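PDB 1OMO: alanine dehydrogenase from Archaeoglobus fulgidus, which catalyses the NAD-dependent oxidative deamination of L-alanine to pyruvate and the reverse reductive amination, working as a homodimer with a Rossmann-fold NAD domain. Local coordinates for residues 189-194 and 200-205; 211-216 and 224-229. One frame throughout, in Å; residues are numbered along the deposited sequence.

Overall arrangement
Both contacts lie in the Rossmann-fold NAD domain, on the same parallel sheet, with centres about 5 Å apart. Going from the N terminus, strand 190-193 comes first. The chain then leaves the sheet, and contact 1 closes this first loop by laying 200-205 against the strand. The chain next returns as strand 212-215, the parallel neighbour of 190-193. It leaves again, and contact 2 closes a second loop by setting 224-229 against that strand. The two loops follow in series and neither encloses the other. The strands are joined by backbone hydrogen bonds, among them Leu191 O to Asn214 N at 2.7 Å. Contact 1 borders the NAD adenine; contact 2 supplies Glu225 to the sodium site.

Contact 1: 189-194 and 200-205; sequences DVLVTT and PVVKAE. With NAD (nicotinamide-adenine-dinucleotide), chain D.
Val202 meets strand 190-193 with both of its methyl groups, each on a different residue. CG1 faces Leu191 and CG2 faces Thr193. Leu191 and Val202 reach toward each other tip to tip, with Leu191 CD2 4.1 Å from Val202 CG1. The CB of Leu191 points toward the loop, and with CG anti to the backbone N (chi1 174°) CD2 ends at Val202 CG1. Thr193 and Val202 cross at a slant instead. Thr193 CG2 lies 4.1 Å from Val202 CG2, so the threonine offers its methyl to the valine. The contact is small, 93 Å² in all, and purely apolar. No hydrogen bond joins the two segments.

The next residue back, Val201, belongs to the NAD pocket seen in this entry. Its CG2 comes within 3.5 Å of NAD N6A and its CG1 within 4.0 Å of NAD N1A, so its two methyls border the N1A and N6A edge of the adenine, somewhat off the ring plane. Thr194 O approaches NAD C5B at 3.8 Å. Val201 of the loop and Thr194 after the strand line the adenosine part of the pocket.

Leu191 and Val201 also touch Ile131 of strand 127-131, one of the two neighbours of 190-193 in the parallel sheet. On the other strand face, Val192 packs on helix 135-147. Ile230 of helix 228-232 touches Val202 and Ala204.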
ATOM      1  N   ASP A 189     -38.664   1.240  -5.888  1.00 18.66           N
ATOM      2  CA  ASP A 189     -38.175   0.200  -6.813  1.00 19.11           C
ATOM      3  C   ASP A 189     -36.641   0.003  -6.632  1.00 17.31           C
ATOM      4  O   ASP A 189     -36.127  -1.107  -6.742  1.00 15.66           O
ATOM      5  CB  ASP A 189     -38.475   0.588  -8.268  1.00 20.96           C
ATOM      6  CG  ASP A 189     -39.933   1.025  -8.478  1.00 23.55           C
ATOM      7  OD1 ASP A 189     -40.851   0.293  -8.049  1.00 24.01           O
ATOM      8  OD2 ASP A 189     -40.152   2.108  -9.069  1.00 24.27           O
ATOM      9  N   VAL A 190     -35.941   1.102  -6.338  1.00 18.08           N
ATOM     10  CA  VAL A 190     -34.492   1.134  -6.123  1.00 17.09           C
ATOM     11  C   VAL A 190     -34.276   1.887  -4.804  1.00 18.36           C
ATOM     12  O   VAL A 190     -34.677   3.056  -4.666  1.00 18.48           O
ATOM     13  CB  VAL A 190     -33.770   1.889  -7.294  1.00 16.46           C
ATOM     14  CG1 VAL A 190     -32.255   2.009  -7.026  1.00 15.35           C
ATOM     15  CG2 VAL A 190     -34.013   1.124  -8.623  1.00 15.05           C
ATOM     16  N   LEU A 191     -33.665   1.203  -3.838  1.00 16.67           N
ATOM     17  CA  LEU A 191     -33.394   1.770  -2.518  1.00 18.01           C
ATOM     18  C   LEU A 191     -31.868   1.887  -2.322  1.00 16.61           C
ATOM     19  O   LEU A 191     -31.154   0.892  -2.399  1.00 19.54           O
ATOM     20  CB  LEU A 191     -34.020   0.858  -1.439  1.00 15.92           C
ATOM     21  CG  LEU A 191     -33.771   1.157   0.055  1.00 19.27           C
ATOM     22  CD1 LEU A 191     -34.375   2.515   0.443  1.00 15.27           C
ATOM     23  CD2 LEU A 191     -34.388   0.038   0.923  1.00 16.82           C
ATOM     24  N   VAL A 192     -31.398   3.107  -2.086  1.00 16.39           N
ATOM     25  CA  VAL A 192     -29.982   3.416  -1.888  1.00 15.02           C
ATOM     26  C   VAL A 192     -29.675   3.675  -0.395  1.00 17.27           C
ATOM     27  O   VAL A 192     -30.017   4.742   0.104  1.00 20.18           O
ATOM     28  CB  VAL A 192     -29.615   4.713  -2.642  1.00 12.85           C
ATOM     29  CG1 VAL A 192     -28.136   4.994  -2.505  1.00 10.74           C
ATOM     30  CG2 VAL A 192     -30.051   4.623  -4.093  1.00 13.00           C
ATOM     31  N   THR A 193     -29.047   2.738   0.319  1.00 17.64           N
ATOM     32  CA  THR A 193     -28.727   2.979   1.732  1.00 16.25           C
ATOM     33  C   THR A 193     -27.300   3.515   1.804  1.00 17.16           C
ATOM     34  O   THR A 193     -26.370   2.902   1.345  1.00 18.97           O
ATOM     35  CB  THR A 193     -28.890   1.721   2.580  1.00 15.55           C
ATOM     36  OG1 THR A 193     -27.905   0.775   2.206  1.00 14.81           O
ATOM     37  CG2 THR A 193     -30.315   1.111   2.378  1.00 16.99           C
ATOM     38  N   THR A 194     -27.125   4.663   2.426  1.00 18.05           N
ATOM     39  CA  THR A 194     -25.840   5.314   2.417  1.00 19.45           C
ATOM     40  C   THR A 194     -25.349   5.772   3.802  1.00 21.04           C
ATOM     41  O   THR A 194     -24.520   6.685   3.926  1.00 21.71           O
ATOM     42  CB  THR A 194     -26.009   6.476   1.406  1.00 20.13           C
ATOM     43  OG1 THR A 194     -24.885   6.552   0.535  1.00 25.67           O
ATOM     44  CG2 THR A 194     -26.243   7.729   2.063  1.00 16.90           C
ATOM     45  N   PRO A 200     -29.302  -2.154  12.063  1.00 26.74           N
ATOM     46  CA  PRO A 200     -30.282  -2.029  10.975  1.00 25.17           C
ATOM     47  C   PRO A 200     -31.044  -0.718  10.928  1.00 24.05           C
ATOM     48  O   PRO A 200     -31.564  -0.246  11.935  1.00 23.84           O
ATOM     49  CB  PRO A 200     -31.206  -3.227  11.197  1.00 24.91           C
ATOM     50  CG  PRO A 200     -30.257  -4.261  11.806  1.00 24.94           C
ATOM     51  CD  PRO A 200     -29.475  -3.423  12.797  1.00 25.59           C
ATOM     52  N   VAL A 201     -31.082  -0.123   9.746  1.00 23.15           N
ATOM     53  CA  VAL A 201     -31.815   1.113   9.533  1.00 24.19           C
ATOM     54  C   VAL A 201     -33.031   0.853   8.623  1.00 24.25           C
ATOM     55  O   VAL A 201     -33.900   1.699   8.460  1.00 26.23           O
ATOM     56  CB  VAL A 201     -30.917   2.176   8.888  1.00 23.31           C
ATOM     57  CG1 VAL A 201     -31.785   3.216   8.236  1.00 26.43           C
ATOM     58  CG2 VAL A 201     -30.002   2.821   9.955  1.00 22.66           C
ATOM     59  N   VAL A 202     -33.075  -0.322   8.016  1.00 22.61           N
ATOM     60  CA  VAL A 202     -34.176  -0.670   7.132  1.00 21.83           C
ATOM     61  C   VAL A 202     -34.756  -1.991   7.606  1.00 21.94           C
ATOM     62  O   VAL A 202     -34.024  -2.966   7.788  1.00 22.30           O
ATOM     63  CB  VAL A 202     -33.705  -0.815   5.643  1.00 18.89           C
ATOM     64  CG1 VAL A 202     -34.845  -1.352   4.760  1.00 17.41           C
ATOM     65  CG2 VAL A 202     -33.254   0.520   5.133  1.00 16.34           C
ATOM     66  N   LYS A 203     -36.066  -2.018   7.804  1.00 21.32           N
ATOM     67  CA  LYS A 203     -36.736  -3.240   8.252  1.00 24.06           C
ATOM     68  C   LYS A 203     -37.160  -4.106   7.087  1.00 21.10           C
ATOM     69  O   LYS A 203     -37.563  -3.593   6.056  1.00 21.56           O
ATOM     70  CB  LYS A 203     -37.959  -2.888   9.110  1.00 25.62           C
ATOM     71  CG  LYS A 203     -37.584  -2.474  10.517  1.00 32.33           C
ATOM     72  CD  LYS A 203     -38.777  -2.034  11.400  1.00 36.74           C
ATOM     73  CE  LYS A 203     -38.284  -1.892  12.855  1.00 40.39           C
ATOM     74  NZ  LYS A 203     -39.169  -1.151  13.819  1.00 43.45           N
ATOM     75  N   ALA A 204     -37.077  -5.419   7.244  1.00 21.89           N
ATOM     76  CA  ALA A 204     -37.484  -6.317   6.164  1.00 23.89           C
ATOM     77  C   ALA A 204     -38.922  -6.075   5.717  1.00 24.30           C
ATOM     78  O   ALA A 204     -39.196  -5.948   4.534  1.00 24.63           O
ATOM     79  CB  ALA A 204     -37.304  -7.789   6.573  1.00 20.73           C
ATOM     80  N   GLU A 205     -39.840  -5.988   6.658  1.00 27.35           N
ATOM     81  CA  GLU A 205     -41.238  -5.789   6.286  1.00 29.38           C
ATOM     82  C   GLU A 205     -41.471  -4.500   5.515  1.00 27.86           C
ATOM     83  O   GLU A 205     -42.528  -4.309   4.945  1.00 29.84           O
ATOM     84  CB  GLU A 205     -42.151  -5.850   7.525  1.00 32.20           C
ATOM     85  CG  GLU A 205     -42.181  -4.563   8.340  1.00 40.33           C
ATOM     86  CD  GLU A 205     -42.191  -4.813   9.838  1.00 45.05           C
ATOM     87  OE1 GLU A 205     -41.324  -5.570  10.328  1.00 46.68           O
ATOM     88  OE2 GLU A 205     -43.061  -4.236  10.530  1.00 49.15           O
TER
HETATM   89  PA  NAD D 400     -21.788  11.604   5.306  1.00 42.62           P
HETATM   90  O1A NAD D 400     -21.489  11.680   6.757  1.00 41.84           O
HETATM   91  O2A NAD D 400     -21.737  12.889   4.470  1.00 43.02           O
HETATM   92  O5B NAD D 400     -23.190  10.863   4.842  1.00 39.47           O
HETATM   93  C5B NAD D 400     -23.927   9.929   5.737  1.00 35.24           C
HETATM   94  C4B NAD D 400     -25.330  10.548   5.968  1.00 32.55           C
HETATM   95  O4B NAD D 400     -26.006   9.523   6.822  1.00 28.95           O
HETATM   96  C3B NAD D 400     -25.416  11.869   6.870  1.00 31.27           C
HETATM   97  O3B NAD D 400     -26.146  12.947   6.160  1.00 28.82           O
HETATM   98  C2B NAD D 400     -26.103  11.434   8.187  1.00 28.97           C
HETATM   99  O2B NAD D 400     -26.812  12.362   8.925  1.00 27.63           O
HETATM  100  C1B NAD D 400     -26.896  10.188   7.687  1.00 29.36           C
HETATM  101  N9A NAD D 400     -27.136   9.208   8.706  1.00 28.41           N
HETATM  102  C8A NAD D 400     -26.352   8.732   9.737  1.00 30.16           C
HETATM  103  N7A NAD D 400     -26.940   7.799  10.456  1.00 31.29           N
HETATM  104  C5A NAD D 400     -28.149   7.601   9.949  1.00 26.49           C
HETATM  105  C6A NAD D 400     -29.232   6.689  10.319  1.00 26.41           C
HETATM  106  N6A NAD D 400     -29.134   5.879  11.342  1.00 24.99           N
HETATM  107  N1A NAD D 400     -30.358   6.772   9.519  1.00 24.17           N
HETATM  108  C2A NAD D 400     -30.485   7.613   8.466  1.00 27.02           C
HETATM  109  N3A NAD D 400     -29.468   8.514   8.075  1.00 25.01           N
HETATM  110  C4A NAD D 400     -28.313   8.456   8.838  1.00 27.03           C
HETATM  111  O3  NAD D 400     -20.953  10.476   4.410  1.00 35.43           O
HETATM  112  PN  NAD D 400     -20.882  10.047   2.768  1.00 38.15           P
HETATM  113  O1N NAD D 400     -21.999  10.769   2.063  1.00 40.39           O
HETATM  114  O2N NAD D 400     -19.441  10.132   2.306  1.00 37.75           O
HETATM  115  O5D NAD D 400     -21.328   8.432   2.958  1.00 39.15           O
HETATM  116  C5D NAD D 400     -20.555   7.833   4.189  1.00 41.45           C
HETATM  117  C4D NAD D 400     -20.735   6.355   4.308  1.00 44.01           C
HETATM  118  O4D NAD D 400     -20.308   5.737   2.970  1.00 45.94           O
HETATM  119  C3D NAD D 400     -19.823   5.652   5.364  1.00 43.52           C
HETATM  120  O3D NAD D 400     -20.386   4.411   5.830  1.00 42.92           O
HETATM  121  C2D NAD D 400     -18.545   5.466   4.540  1.00 42.97           C
HETATM  122  O2D NAD D 400     -17.535   4.763   5.185  1.00 41.14           O
HETATM  123  C1D NAD D 400     -19.153   4.833   3.200  1.00 44.29           C
HETATM  124  N1N NAD D 400     -18.421   4.961   1.893  1.00 44.63           N
HETATM  125  C2N NAD D 400     -18.300   3.679   1.199  1.00 44.12           C
HETATM  126  C3N NAD D 400     -17.783   3.791  -0.142  1.00 44.92           C
HETATM  127  C7N NAD D 400     -17.638   2.342  -0.907  1.00 45.93           C
HETATM  128  O7N NAD D 400     -16.801   2.249  -1.850  1.00 46.39           O
HETATM  129  N7N NAD D 400     -18.446   1.312  -0.498  1.00 46.40           N
HETATM  130  C4N NAD D 400     -17.419   4.982  -0.814  1.00 43.63           C
HETATM  131  C5N NAD D 400     -17.597   6.177  -0.005  1.00 43.73           C
HETATM  132  C6N NAD D 400     -18.090   6.163   1.309  1.00 44.10           C

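Contact 2: 211-216 and 224-229; sequences THINAI and QELDVE. With NA (sodium ion), chain C.
Leu226 and Ile213 pack tip to tip, Leu226 CD2 lying 4.1 Å from Ile213 CD1. This apolar touch joins the loop to strand 212-215. Ile213 sends CG1 toward the loop with that carbon anti to its carbonyl carbon (chi1 -53°), and CD1 extends it.

Glu225, one residue earlier, brings its carboxylate to the sodium ion beside the end of the strand. Its CB starts 4.0 Å from the sodium ion. CG is 3.5 Å from the ion, and the chain stays extended through it (chi2 179°). CD lies 3.3 Å from the ion, and OE1 binds the sodium at 2.4 Å. OE1 also takes part in a weak hydrogen bond with Thr193 OG1. The other oxygen, OE2, accepts from Thr195 N, which would help fix the turn of the carboxylate. Glu249 and Ala218 complete the metal site seen in this entry, and Glu249 OE2 also accepts from Leu226 N. The positive ion probably eases the closeness of the two glutamates. Ala215 CB, 3.8 Å from the sodium ion, borders the site from the strand.

Beyond Leu226, Asp227 is the N-cap of the short, weakly bonded helix that follows: its OD1 accepts from Glu229 N at 3.0 Å, met from above the carboxylate plane. Strand 212-215 runs between strands 190-193 and 285-289. Leu226 also touches Thr193 and Ile287 on these two neighbours, while His212 and Asn214 pack on helix 102-120.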
ATOM      1  N   THR A 211     -37.712  -4.917  -5.362  1.00 14.38           N
ATOM      2  CA  THR A 211     -36.822  -3.820  -5.018  1.00 16.15           C
ATOM      3  C   THR A 211     -35.352  -4.165  -5.255  1.00 15.61           C
ATOM      4  O   THR A 211     -34.902  -5.285  -4.984  1.00 12.72           O
ATOM      5  CB  THR A 211     -36.951  -3.426  -3.531  1.00 17.99           C
ATOM      6  OG1 THR A 211     -38.327  -3.182  -3.208  1.00 19.26           O
ATOM      7  CG2 THR A 211     -36.115  -2.163  -3.248  1.00 17.54           C
ATOM      8  N   HIS A 212     -34.617  -3.195  -5.794  1.00 16.35           N
ATOM      9  CA  HIS A 212     -33.191  -3.371  -5.944  1.00 17.32           C
ATOM     10  C   HIS A 212     -32.546  -2.450  -4.916  1.00 16.96           C
ATOM     11  O   HIS A 212     -32.803  -1.260  -4.919  1.00 19.06           O
ATOM     12  CB  HIS A 212     -32.664  -2.954  -7.298  1.00 15.10           C
ATOM     13  CG  HIS A 212     -31.190  -2.835  -7.290  1.00 16.29           C
ATOM     14  ND1 HIS A 212     -30.369  -3.921  -7.058  1.00 16.89           N
ATOM     15  CD2 HIS A 212     -30.390  -1.743  -7.251  1.00 15.34           C
ATOM     16  CE1 HIS A 212     -29.133  -3.504  -6.871  1.00 15.64           C
ATOM     17  NE2 HIS A 212     -29.120  -2.182  -6.981  1.00 18.92           N
ATOM     18  N   ILE A 213     -31.690  -2.990  -4.059  1.00 18.40           N
ATOM     19  CA  ILE A 213     -31.051  -2.181  -3.039  1.00 15.95           C
ATOM     20  C   ILE A 213     -29.558  -1.959  -3.292  1.00 16.67           C
ATOM     21  O   ILE A 213     -28.779  -2.911  -3.443  1.00 17.20           O
ATOM     22  CB  ILE A 213     -31.183  -2.827  -1.644  1.00 16.56           C
ATOM     23  CG1 ILE A 213     -32.636  -3.141  -1.333  1.00 16.29           C
ATOM     24  CG2 ILE A 213     -30.639  -1.873  -0.552  1.00 15.28           C
ATOM     25  CD1 ILE A 213     -32.791  -3.919  -0.035  1.00 17.22           C
ATOM     26  N   ASN A 214     -29.167  -0.701  -3.379  1.00 14.06           N
ATOM     27  CA  ASN A 214     -27.759  -0.419  -3.510  1.00 15.31           C
ATOM     28  C   ASN A 214     -27.361  -0.236  -2.047  1.00 16.01           C
ATOM     29  O   ASN A 214     -27.725   0.775  -1.436  1.00 16.83           O
ATOM     30  CB  ASN A 214     -27.525   0.871  -4.289  1.00 15.35           C
ATOM     31  CG  ASN A 214     -27.237   0.629  -5.754  1.00 14.52           C
ATOM     32  OD1 ASN A 214     -27.137  -0.508  -6.210  1.00 15.78           O
ATOM     33  ND2 ASN A 214     -27.108   1.700  -6.497  1.00 13.21           N
ATOM     34  N   ALA A 215     -26.700  -1.236  -1.460  1.00 14.95           N
ATOM     35  CA  ALA A 215     -26.273  -1.140  -0.051  1.00 14.26           C
ATOM     36  C   ALA A 215     -24.844  -0.598  -0.069  1.00 16.59           C
ATOM     37  O   ALA A 215     -23.890  -1.363  -0.277  1.00 15.01           O
ATOM     38  CB  ALA A 215     -26.327  -2.514   0.598  1.00 14.47           C
ATOM     39  N   ILE A 216     -24.707   0.720   0.140  1.00 17.28           N
ATOM     40  CA  ILE A 216     -23.411   1.418   0.059  1.00 16.34           C
ATOM     41  C   ILE A 216     -22.690   1.793   1.365  1.00 18.17           C
ATOM     42  O   ILE A 216     -21.457   1.810   1.417  1.00 17.49           O
ATOM     43  CB  ILE A 216     -23.531   2.798  -0.755  1.00 15.71           C
ATOM     44  CG1 ILE A 216     -24.366   2.644  -2.035  1.00 15.95           C
ATOM     45  CG2 ILE A 216     -22.121   3.275  -1.221  1.00 16.97           C
ATOM     46  CD1 ILE A 216     -23.720   1.720  -3.062  1.00 14.30           C
ATOM     47  N   GLN A 224     -23.325  -2.190   9.390  1.00 23.85           N
ATOM     48  CA  GLN A 224     -24.479  -2.950   8.913  1.00 23.96           C
ATOM     49  C   GLN A 224     -25.727  -2.066   8.798  1.00 23.92           C
ATOM     50  O   GLN A 224     -26.122  -1.447   9.788  1.00 25.21           O
ATOM     51  CB  GLN A 224     -24.763  -4.070   9.897  1.00 26.22           C
ATOM     52  CG  GLN A 224     -26.111  -4.772   9.700  1.00 31.15           C
ATOM     53  CD  GLN A 224     -26.478  -5.630  10.911  1.00 32.08           C
ATOM     54  OE1 GLN A 224     -26.639  -5.118  12.023  1.00 37.85           O
ATOM     55  NE2 GLN A 224     -26.591  -6.924  10.708  1.00 30.69           N
ATOM     56  N   GLU A 225     -26.361  -2.006   7.625  1.00 21.26           N
ATOM     57  CA  GLU A 225     -27.559  -1.161   7.470  1.00 21.40           C
ATOM     58  C   GLU A 225     -28.881  -1.898   7.262  1.00 21.40           C
ATOM     59  O   GLU A 225     -29.971  -1.302   7.411  1.00 19.91           O
ATOM     60  CB  GLU A 225     -27.422  -0.206   6.289  1.00 19.83           C
ATOM     61  CG  GLU A 225     -26.179   0.621   6.259  1.00 23.23           C
ATOM     62  CD  GLU A 225     -26.155   1.509   5.019  1.00 24.37           C
ATOM     63  OE1 GLU A 225     -25.664   1.068   3.960  1.00 25.76           O
ATOM     64  OE2 GLU A 225     -26.654   2.642   5.096  1.00 25.68           O
ATOM     65  N   LEU A 226     -28.797  -3.179   6.920  1.00 18.93           N
ATOM     66  CA  LEU A 226     -29.991  -3.938   6.616  1.00 19.51           C
ATOM     67  C   LEU A 226     -30.364  -5.017   7.582  1.00 19.40           C
ATOM     68  O   LEU A 226     -29.505  -5.745   8.070  1.00 16.93           O
ATOM     69  CB  LEU A 226     -29.853  -4.572   5.226  1.00 20.04           C
ATOM     70  CG  LEU A 226     -30.406  -3.830   3.996  1.00 22.27           C
ATOM     71  CD1 LEU A 226     -30.106  -2.366   4.054  1.00 19.09           C
ATOM     72  CD2 LEU A 226     -29.849  -4.452   2.736  1.00 20.25           C
ATOM     73  N   ASP A 227     -31.671  -5.080   7.844  1.00 18.78           N
ATOM     74  CA  ASP A 227     -32.295  -6.107   8.669  1.00 18.02           C
ATOM     75  C   ASP A 227     -31.734  -7.338   8.003  1.00 17.36           C
ATOM     76  O   ASP A 227     -31.834  -7.466   6.802  1.00 17.94           O
ATOM     77  CB  ASP A 227     -33.834  -6.101   8.450  1.00 19.49           C
ATOM     78  CG  ASP A 227     -34.593  -7.125   9.335  1.00 18.28           C
ATOM     79  OD1 ASP A 227     -33.996  -8.111   9.804  1.00 18.71           O
ATOM     80  OD2 ASP A 227     -35.811  -6.948   9.549  1.00 20.63           O
ATOM     81  N   VAL A 228     -31.156  -8.248   8.764  1.00 19.48           N
ATOM     82  CA  VAL A 228     -30.610  -9.451   8.170  1.00 20.66           C
ATOM     83  C   VAL A 228     -31.682 -10.268   7.426  1.00 22.44           C
ATOM     84  O   VAL A 228     -31.368 -10.985   6.474  1.00 23.47           O
ATOM     85  CB  VAL A 228     -29.918 -10.296   9.244  1.00 22.06           C
ATOM     86  CG1 VAL A 228     -29.542 -11.617   8.697  1.00 27.20           C
ATOM     87  CG2 VAL A 228     -28.641  -9.590   9.700  1.00 22.27           C
ATOM     88  N   GLU A 229     -32.952 -10.158   7.824  1.00 22.53           N
ATOM     89  CA  GLU A 229     -34.004 -10.926   7.142  1.00 21.55           C
ATOM     90  C   GLU A 229     -34.131 -10.518   5.667  1.00 23.10           C
ATOM     91  O   GLU A 229     -34.679 -11.268   4.860  1.00 23.21           O
ATOM     92  CB  GLU A 229     -35.369 -10.740   7.835  1.00 22.91           C
ATOM     93  CG  GLU A 229     -35.523 -11.423   9.217  1.00 23.00           C
ATOM     94  CD  GLU A 229     -35.502 -12.959   9.156  1.00 24.12           C
ATOM     95  OE1 GLU A 229     -36.093 -13.525   8.219  1.00 25.39           O
ATOM     96  OE2 GLU A 229     -34.921 -13.606  10.058  1.00 23.48           O
TER
HETATM   97 NA    NA C 900     -24.527  -1.038   3.604  1.00 19.58          NA